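PDB 6KHO: tryptophan decarboxylase 1, which catalyses the pyridoxal phosphate-dependent decarboxylation of L-tryptophan to tryptamine and of 5-hydroxy-L-tryptophan to serotonin in rice. Local coordinates for residues N356-Y359 and L360-H363; D375-G379 and V380-F384. One frame throughout, in Å; residues are numbered along the deposited sequence.

Interaction 1: residues N356-Y359 and L360-H363; sequences NPEY and LKNH. With ACT (acetate ion), chain D.
Pro357 and Glu358 offer their carbonyls to Leu360 and Lys361, three residues on, and so form a short 3-10 turn. The turn lies in the loop between helices 346-353 and 363-366, and it carries the active-site proton donor Tyr359. Leu360 N reaches Pro357 O at 3.1 Å, and Lys361 N reaches Glu358 O at 3.1 Å. A single water serves two further acceptors: it donates to Tyr359 O at 2.6 Å and also to Lys361 O.

The Tyr359 ring and the Leu360 side chain lie side by side. Leu360 CG stands over one face of the Tyr359 ring, 3.6 Å from its centroid, in a CH-pi contact. Leu360 CD1 also packs on Pro357 CG. Tyr359 OH donates a very short 2.5 Å bond to acetate OXT, which lies at the ring edge. The same hydroxyl is bonded to His214 NE2 of the second subunit. A phenylalanine here would probably keep the ring on Leu360 but leave His214 of the second subunit and the acetate without their shared hydroxyl.

Glu358 is bent at its second torsion (chi2 70°), and OE1 makes a 2.9 Å salt bridge to NZ of the extended Lys361. NZ approaches from above the carboxylate plane. OE2 is bonded to His475 of the second subunit. At the N-cap of helix 363-366, Asn362 OD1 takes Ser365 N, while Asn362 ND2 donates to Leu360 O in the carbonyl plane at 3.0 Å.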
ATOM      1  N   ASN A 356     -14.206  -3.141 -14.587  1.00 28.99           N
ATOM      2  CA  ASN A 356     -15.646  -2.938 -14.415  1.00 32.56           C
ATOM      3  C   ASN A 356     -16.308  -4.242 -13.990  1.00 32.95           C
ATOM      4  O   ASN A 356     -17.232  -4.727 -14.646  1.00 34.75           O
ATOM      5  CB  ASN A 356     -16.272  -2.373 -15.693  1.00 36.42           C
ATOM      6  CG  ASN A 356     -17.641  -1.729 -15.443  1.00 42.46           C
ATOM      7  OD1 ASN A 356     -17.944  -1.270 -14.334  1.00 41.31           O
ATOM      8  ND2 ASN A 356     -18.477  -1.701 -16.477  1.00 43.22           N
ATOM      9  N   PRO A 357     -15.866  -4.830 -12.872  1.00 31.58           N
ATOM     10  CA  PRO A 357     -16.476  -6.084 -12.418  1.00 34.00           C
ATOM     11  C   PRO A 357     -17.912  -5.853 -11.968  1.00 32.36           C
ATOM     12  O   PRO A 357     -18.242  -4.813 -11.387  1.00 28.69           O
ATOM     13  CB  PRO A 357     -15.584  -6.509 -11.249  1.00 35.65           C
ATOM     14  CG  PRO A 357     -15.108  -5.227 -10.683  1.00 34.03           C
ATOM     15  CD  PRO A 357     -14.926  -4.290 -11.869  1.00 31.13           C
ATOM     16  N   GLU A 358     -18.761  -6.845 -12.248  1.00 30.13           N
ATOM     17  CA  GLU A 358     -20.197  -6.694 -12.033  1.00 31.55           C
ATOM     18  C   GLU A 358     -20.519  -6.380 -10.575  1.00 32.28           C
ATOM     19  O   GLU A 358     -21.389  -5.545 -10.286  1.00 29.82           O
ATOM     20  CB  GLU A 358     -20.912  -7.971 -12.478  1.00 35.16           C
ATOM     21  CG  GLU A 358     -22.419  -7.954 -12.295  1.00 34.19           C
ATOM     22  CD  GLU A 358     -23.104  -6.992 -13.252  1.00 36.53           C
ATOM     23  OE1 GLU A 358     -22.751  -6.988 -14.457  1.00 39.13           O
ATOM     24  OE2 GLU A 358     -23.976  -6.222 -12.791  1.00 33.18           O
ATOM     25  N   TYR A 359     -19.815  -7.023  -9.641  1.00 27.97           N
ATOM     26  CA  TYR A 359     -20.176  -6.887  -8.229  1.00 30.69           C
ATOM     27  C   TYR A 359     -19.914  -5.477  -7.686  1.00 30.19           C
ATOM     28  O   TYR A 359     -20.470  -5.118  -6.639  1.00 31.26           O
ATOM     29  CB  TYR A 359     -19.453  -7.955  -7.393  1.00 30.45           C
ATOM     30  CG  TYR A 359     -18.040  -7.605  -6.959  1.00 31.80           C
ATOM     31  CD1 TYR A 359     -16.985  -7.639  -7.856  1.00 31.66           C
ATOM     32  CD2 TYR A 359     -17.766  -7.249  -5.641  1.00 33.03           C
ATOM     33  CE1 TYR A 359     -15.693  -7.310  -7.466  1.00 33.76           C
ATOM     34  CE2 TYR A 359     -16.476  -6.931  -5.235  1.00 33.06           C
ATOM     35  CZ  TYR A 359     -15.446  -6.957  -6.147  1.00 37.18           C
ATOM     36  OH  TYR A 359     -14.164  -6.636  -5.742  1.00 34.04           O
ATOM     37  N   LEU A 360     -19.145  -4.651  -8.392  1.00 29.39           N
ATOM     38  CA  LEU A 360     -18.882  -3.284  -7.949  1.00 25.86           C
ATOM     39  C   LEU A 360     -19.726  -2.241  -8.667  1.00 27.88           C
ATOM     40  O   LEU A 360     -19.630  -1.052  -8.327  1.00 25.90           O
ATOM     41  CB  LEU A 360     -17.407  -2.937  -8.140  1.00 27.87           C
ATOM     42  CG  LEU A 360     -16.401  -3.719  -7.290  1.00 30.07           C
ATOM     43  CD1 LEU A 360     -14.990  -3.236  -7.573  1.00 31.61           C
ATOM     44  CD2 LEU A 360     -16.721  -3.555  -5.835  1.00 29.85           C
ATOM     45  N   LYS A 361     -20.539  -2.641  -9.647  1.00 27.91           N
ATOM     46  CA  LYS A 361     -21.289  -1.666 -10.437  1.00 27.75           C
ATOM     47  C   LYS A 361     -22.276  -0.899  -9.569  1.00 29.10           C
ATOM     48  O   LYS A 361     -22.862  -1.449  -8.638  1.00 27.79           O
ATOM     49  CB  LYS A 361     -22.016  -2.363 -11.587  1.00 29.17           C
ATOM     50  CG  LYS A 361     -21.058  -2.787 -12.696  1.00 34.14           C
ATOM     51  CD  LYS A 361     -21.765  -3.527 -13.816  1.00 36.30           C
ATOM     52  CE  LYS A 361     -20.794  -3.897 -14.922  1.00 36.26           C
ATOM     53  NZ  LYS A 361     -21.438  -4.821 -15.898  1.00 47.33           N
ATOM     54  N   ASN A 362     -22.447   0.390  -9.876  1.00 28.44           N
ATOM     55  CA  ASN A 362     -23.361   1.241  -9.126  1.00 29.18           C
ATOM     56  C   ASN A 362     -23.711   2.461  -9.968  1.00 31.58           C
ATOM     57  O   ASN A 362     -22.995   2.825 -10.910  1.00 28.71           O
ATOM     58  CB  ASN A 362     -22.753   1.673  -7.785  1.00 27.81           C
ATOM     59  CG  ASN A 362     -21.507   2.512  -7.964  1.00 27.40           C
ATOM     60  OD1 ASN A 362     -21.570   3.741  -8.004  1.00 27.77           O
ATOM     61  ND2 ASN A 362     -20.366   1.847  -8.125  1.00 28.43           N
ATOM     62  N   HIS A 363     -24.820   3.104  -9.595  1.00 31.95           N
ATOM     63  CA  HIS A 363     -25.340   4.205 -10.400  1.00 33.82           C
ATOM     64  C   HIS A 363     -24.347   5.363 -10.488  1.00 30.28           C
ATOM     65  O   HIS A 363     -24.174   5.946 -11.556  1.00 29.44           O
ATOM     66  CB  HIS A 363     -26.691   4.667  -9.841  1.00 32.92           C
ATOM     67  CG  HIS A 363     -27.743   3.594  -9.863  1.00 41.62           C
ATOM     68  ND1 HIS A 363     -27.884   2.709 -10.916  1.00 45.74           N
ATOM     69  CD2 HIS A 363     -28.694   3.253  -8.956  1.00 45.12           C
ATOM     70  CE1 HIS A 363     -28.878   1.876 -10.656  1.00 50.01           C
ATOM     71  NE2 HIS A 363     -29.384   2.183  -9.474  1.00 45.36           N
TER
HETATM   72  C   ACT D 602     -12.889  -6.301  -2.269  1.00 46.68           C
HETATM   73  O   ACT D 602     -11.710  -5.907  -1.914  1.00 46.97           O
HETATM   74  OXT ACT D 602     -13.449  -6.215  -3.409  1.00 41.38           O
HETATM   75  CH3 ACT D 602     -13.788  -6.975  -1.161  1.00 36.56           C
HETATM   76  O   HOH W   1     -22.159  -3.094  -6.424  1.00 29.46           O

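Interaction 2: residues D375-G379 and V380-F384. With PLP (pyridoxal-5'-phosphate), chain J.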
ATOM      1  N   ASP A 375      -9.410   2.767 -10.079  1.00 26.74           N
ATOM      2  CA  ASP A 375      -9.021   2.935 -11.468  1.00 26.87           C
ATOM      3  C   ASP A 375      -7.809   3.845 -11.621  1.00 27.22           C
ATOM      4  O   ASP A 375      -7.414   4.142 -12.749  1.00 28.44           O
ATOM      5  CB  ASP A 375     -10.200   3.485 -12.287  1.00 29.29           C
ATOM      6  CG  ASP A 375     -11.396   2.533 -12.339  1.00 29.51           C
ATOM      7  OD1 ASP A 375     -11.237   1.307 -12.162  1.00 29.69           O
ATOM      8  OD2 ASP A 375     -12.515   3.022 -12.570  1.00 31.33           O
ATOM      9  N   MET A 376      -7.202   4.277 -10.512  1.00 27.17           N
ATOM     10  CA  MET A 376      -6.010   5.116 -10.528  1.00 28.08           C
ATOM     11  C   MET A 376      -4.838   4.470  -9.792  1.00 28.03           C
ATOM     12  O   MET A 376      -3.855   5.152  -9.490  1.00 28.47           O
ATOM     13  CB  MET A 376      -6.312   6.486  -9.913  1.00 29.42           C
ATOM     14  CG  MET A 376      -7.355   7.281 -10.666  1.00 30.42           C
ATOM     15  SD  MET A 376      -6.573   8.203 -11.990  1.00 38.08           S
ATOM     16  CE  MET A 376      -5.664   9.446 -11.064  1.00 35.17           C
ATOM     17  N   GLN A 377      -4.912   3.170  -9.505  1.00 25.98           N
ATOM     18  CA  GLN A 377      -3.907   2.490  -8.687  1.00 27.06           C
ATOM     19  C   GLN A 377      -3.802   1.050  -9.162  1.00 27.74           C
ATOM     20  O   GLN A 377      -4.571   0.606 -10.021  1.00 26.19           O
ATOM     21  CB  GLN A 377      -4.280   2.523  -7.195  1.00 26.80           C
ATOM     22  CG  GLN A 377      -5.534   1.704  -6.905  1.00 25.50           C
ATOM     23  CD  GLN A 377      -5.978   1.741  -5.431  1.00 29.28           C
ATOM     24  OE1 GLN A 377      -5.641   2.661  -4.687  1.00 31.25           O
ATOM     25  NE2 GLN A 377      -6.728   0.725  -5.018  1.00 27.04           N
ATOM     26  N   VAL A 378      -2.880   0.304  -8.551  1.00 26.54           N
ATOM     27  CA  VAL A 378      -2.706  -1.108  -8.904  1.00 27.84           C
ATOM     28  C   VAL A 378      -3.845  -1.965  -8.351  1.00 29.18           C
ATOM     29  O   VAL A 378      -4.450  -2.767  -9.076  1.00 28.99           O
ATOM     30  CB  VAL A 378      -1.329  -1.606  -8.421  1.00 30.54           C
ATOM     31  CG1 VAL A 378      -1.249  -3.143  -8.466  1.00 26.94           C
ATOM     32  CG2 VAL A 378      -0.229  -0.962  -9.275  1.00 30.03           C
ATOM     33  N   GLY A 379      -4.161  -1.819  -7.061  1.00 26.79           N
ATOM     34  CA  GLY A 379      -5.080  -2.715  -6.386  1.00 31.59           C
ATOM     35  C   GLY A 379      -6.535  -2.266  -6.446  1.00 32.03           C
ATOM     36  O   GLY A 379      -6.899  -1.302  -7.121  1.00 28.33           O
ATOM     37  N   VAL A 380      -7.379  -2.993  -5.711  1.00 27.78           N
ATOM     38  CA  VAL A 380      -8.809  -2.691  -5.661  1.00 27.29           C
ATOM     39  C   VAL A 380      -9.102  -1.928  -4.372  1.00 29.11           C
ATOM     40  O   VAL A 380      -9.437  -0.740  -4.416  1.00 27.99           O
ATOM     41  CB  VAL A 380      -9.671  -3.963  -5.775  1.00 31.03           C
ATOM     42  CG1 VAL A 380     -11.164  -3.605  -5.875  1.00 32.47           C
ATOM     43  CG2 VAL A 380      -9.254  -4.775  -6.998  1.00 31.46           C
ATOM     44  N   GLY A 381      -8.956  -2.593  -3.218  1.00 24.93           N
ATOM     45  CA  GLY A 381      -9.208  -1.935  -1.949  1.00 29.22           C
ATOM     46  C   GLY A 381      -8.185  -0.857  -1.633  1.00 29.92           C
ATOM     47  O   GLY A 381      -7.102  -0.788  -2.219  1.00 29.66           O
ATOM     48  N   ARG A 382      -8.543   0.018  -0.689  1.00 25.12           N
ATOM     49  CA  ARG A 382      -7.661   1.104  -0.273  1.00 28.68           C
ATOM     50  C   ARG A 382      -8.175   1.697   1.033  1.00 30.52           C
ATOM     51  O   ARG A 382      -9.388   1.765   1.249  1.00 27.00           O
ATOM     52  CB  ARG A 382      -7.565   2.201  -1.350  1.00 28.83           C
ATOM     53  CG  ARG A 382      -8.920   2.792  -1.792  1.00 28.62           C
ATOM     54  CD  ARG A 382      -8.864   3.371  -3.215  1.00 31.43           C
ATOM     55  NE  ARG A 382      -7.626   4.105  -3.448  1.00 32.52           N
ATOM     56  CZ  ARG A 382      -7.417   5.354  -3.042  1.00 32.11           C
ATOM     57  NH1 ARG A 382      -8.380   6.009  -2.401  1.00 32.47           N
ATOM     58  NH2 ARG A 382      -6.258   5.947  -3.286  1.00 31.24           N
ATOM     59  N   ARG A 383      -7.236   2.122   1.884  1.00 27.65           N
ATOM     60  CA  ARG A 383      -7.493   2.840   3.124  1.00 32.08           C
ATOM     61  C   ARG A 383      -7.947   4.270   2.844  1.00 28.08           C
ATOM     62  O   ARG A 383      -7.700   4.838   1.781  1.00 29.55           O
ATOM     63  CB  ARG A 383      -6.226   2.921   3.991  1.00 30.69           C
ATOM     64  CG  ARG A 383      -5.851   1.656   4.722  1.00 35.46           C
ATOM     65  CD  ARG A 383      -4.554   1.869   5.529  1.00 36.20           C
ATOM     66  NE  ARG A 383      -4.649   3.017   6.431  1.00 32.53           N
ATOM     67  CZ  ARG A 383      -5.127   2.965   7.665  1.00 37.61           C
ATOM     68  NH1 ARG A 383      -5.567   1.811   8.180  1.00 38.43           N
ATOM     69  NH2 ARG A 383      -5.157   4.073   8.393  1.00 36.68           N
ATOM     70  N   PHE A 384      -8.584   4.860   3.855  1.00 29.94           N
ATOM     71  CA  PHE A 384      -8.968   6.273   3.879  1.00 27.85           C
ATOM     72  C   PHE A 384      -7.743   7.124   4.248  1.00 26.46           C
ATOM     73  O   PHE A 384      -7.630   7.674   5.344  1.00 27.18           O
ATOM     74  CB  PHE A 384     -10.114   6.437   4.874  1.00 27.05           C
ATOM     75  CG  PHE A 384     -10.766   7.800   4.888  1.00 25.74           C
ATOM     76  CD1 PHE A 384     -10.358   8.817   4.031  1.00 25.84           C
ATOM     77  CD2 PHE A 384     -11.790   8.055   5.786  1.00 27.99           C
ATOM     78  CE1 PHE A 384     -10.970  10.058   4.069  1.00 28.03           C
ATOM     79  CE2 PHE A 384     -12.408   9.292   5.833  1.00 30.01           C
ATOM     80  CZ  PHE A 384     -11.995  10.296   4.980  1.00 26.53           C
TER
HETATM   81  N1  PLP J 601      -9.246 -11.636  -5.162  1.00 35.40           N
HETATM   82  C2  PLP J 601     -10.166 -12.039  -4.223  1.00 36.15           C
HETATM   83  C2A PLP J 601     -10.587 -13.487  -4.127  1.00 34.72           C
HETATM   84  C3  PLP J 601     -10.697 -11.096  -3.357  1.00 35.56           C
HETATM   85  O3  PLP J 601     -11.607 -11.507  -2.420  1.00 36.98           O
HETATM   86  C4  PLP J 601     -10.299  -9.756  -3.421  1.00 36.71           C
HETATM   87  C4A PLP J 601     -10.242  -8.968  -2.143  1.00 34.86           C
HETATM   88  C5  PLP J 601      -9.392  -9.366  -4.392  1.00 34.32           C
HETATM   89  C6  PLP J 601      -8.860 -10.314  -5.257  1.00 37.04           C
HETATM   90  C5A PLP J 601      -8.974  -7.910  -4.497  1.00 35.08           C
HETATM   91  O4P PLP J 601      -7.859  -7.677  -3.684  1.00 37.76           O
HETATM   92  P   PLP J 601      -7.217  -6.238  -3.382  1.00 32.19           P
HETATM   93  O1P PLP J 601      -6.418  -6.434  -2.118  1.00 31.72           O
HETATM   94  O2P PLP J 601      -6.340  -5.896  -4.567  1.00 34.90           O
HETATM   95  O3P PLP J 601      -8.239  -5.149  -3.185  1.00 38.75           O
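Gln377 lays its side-chain amide across the bend of the loop and meets Arg382 at one end and two backbone carbonyls at the other. Its chain runs extended beyond CG, with chi2 at -178°, which carries the amide to Arg382 and to the carbonyls of Gly379 and Gly381. Gln377 OE1 accepts Arg382 NE at 2.7 Å. That bond is nearly straight, and OE1 lies in the guanidinium plane at its edge. On the amide side, NE stands above the plane, and the two flat groups are turned 47° apart. Gln377 NE2 donates to Gly379 O at 2.9 Å and to Gly381 O at 3.2 Å, the second at a less favourable angle. Both amide ends are therefore used, which should fix the rotation of this buried group.

Arg382 NH1 makes a salt bridge to Glu139, so a buried charge has its counterpart.

The loop held in this way presents backbone N-H groups to the cofactor. Gly381 N points almost straight at PLP O3P, 2.7 Å away. Val380 N reaches PLP O2P at a longer 3.3 Å. Ser176 OG and Thr175 N of the second subunit also bind this PLP. This is the phosphate site of a fold-type I PLP enzyme, built across the dimer interface from this glycine-bearing loop and the start of helix 175-194 of the second subunit.

How the interactions relate
Interaction 1 precedes interaction 2 along the chain, and their centres lie 15 Å apart. They meet at Val380: Leu360 CD1 packs 4.2 Å from Val380 CG1, and Tyr359 OH lies 4.3 Å from the same methyl. Both serve an active site shared with the second subunit. Residues 380-381 hold the phosphate end of PLP, while the Tyr359 side chain comes within about 5 Å of the cofactor. The acetate lies between them, with acetate O 3.4 Å from PLP C4A, the carbon that forms the Schiff base in PLP enzymes. It probably came from the crystallisation liquor, but it may mark part of the substrate pocket.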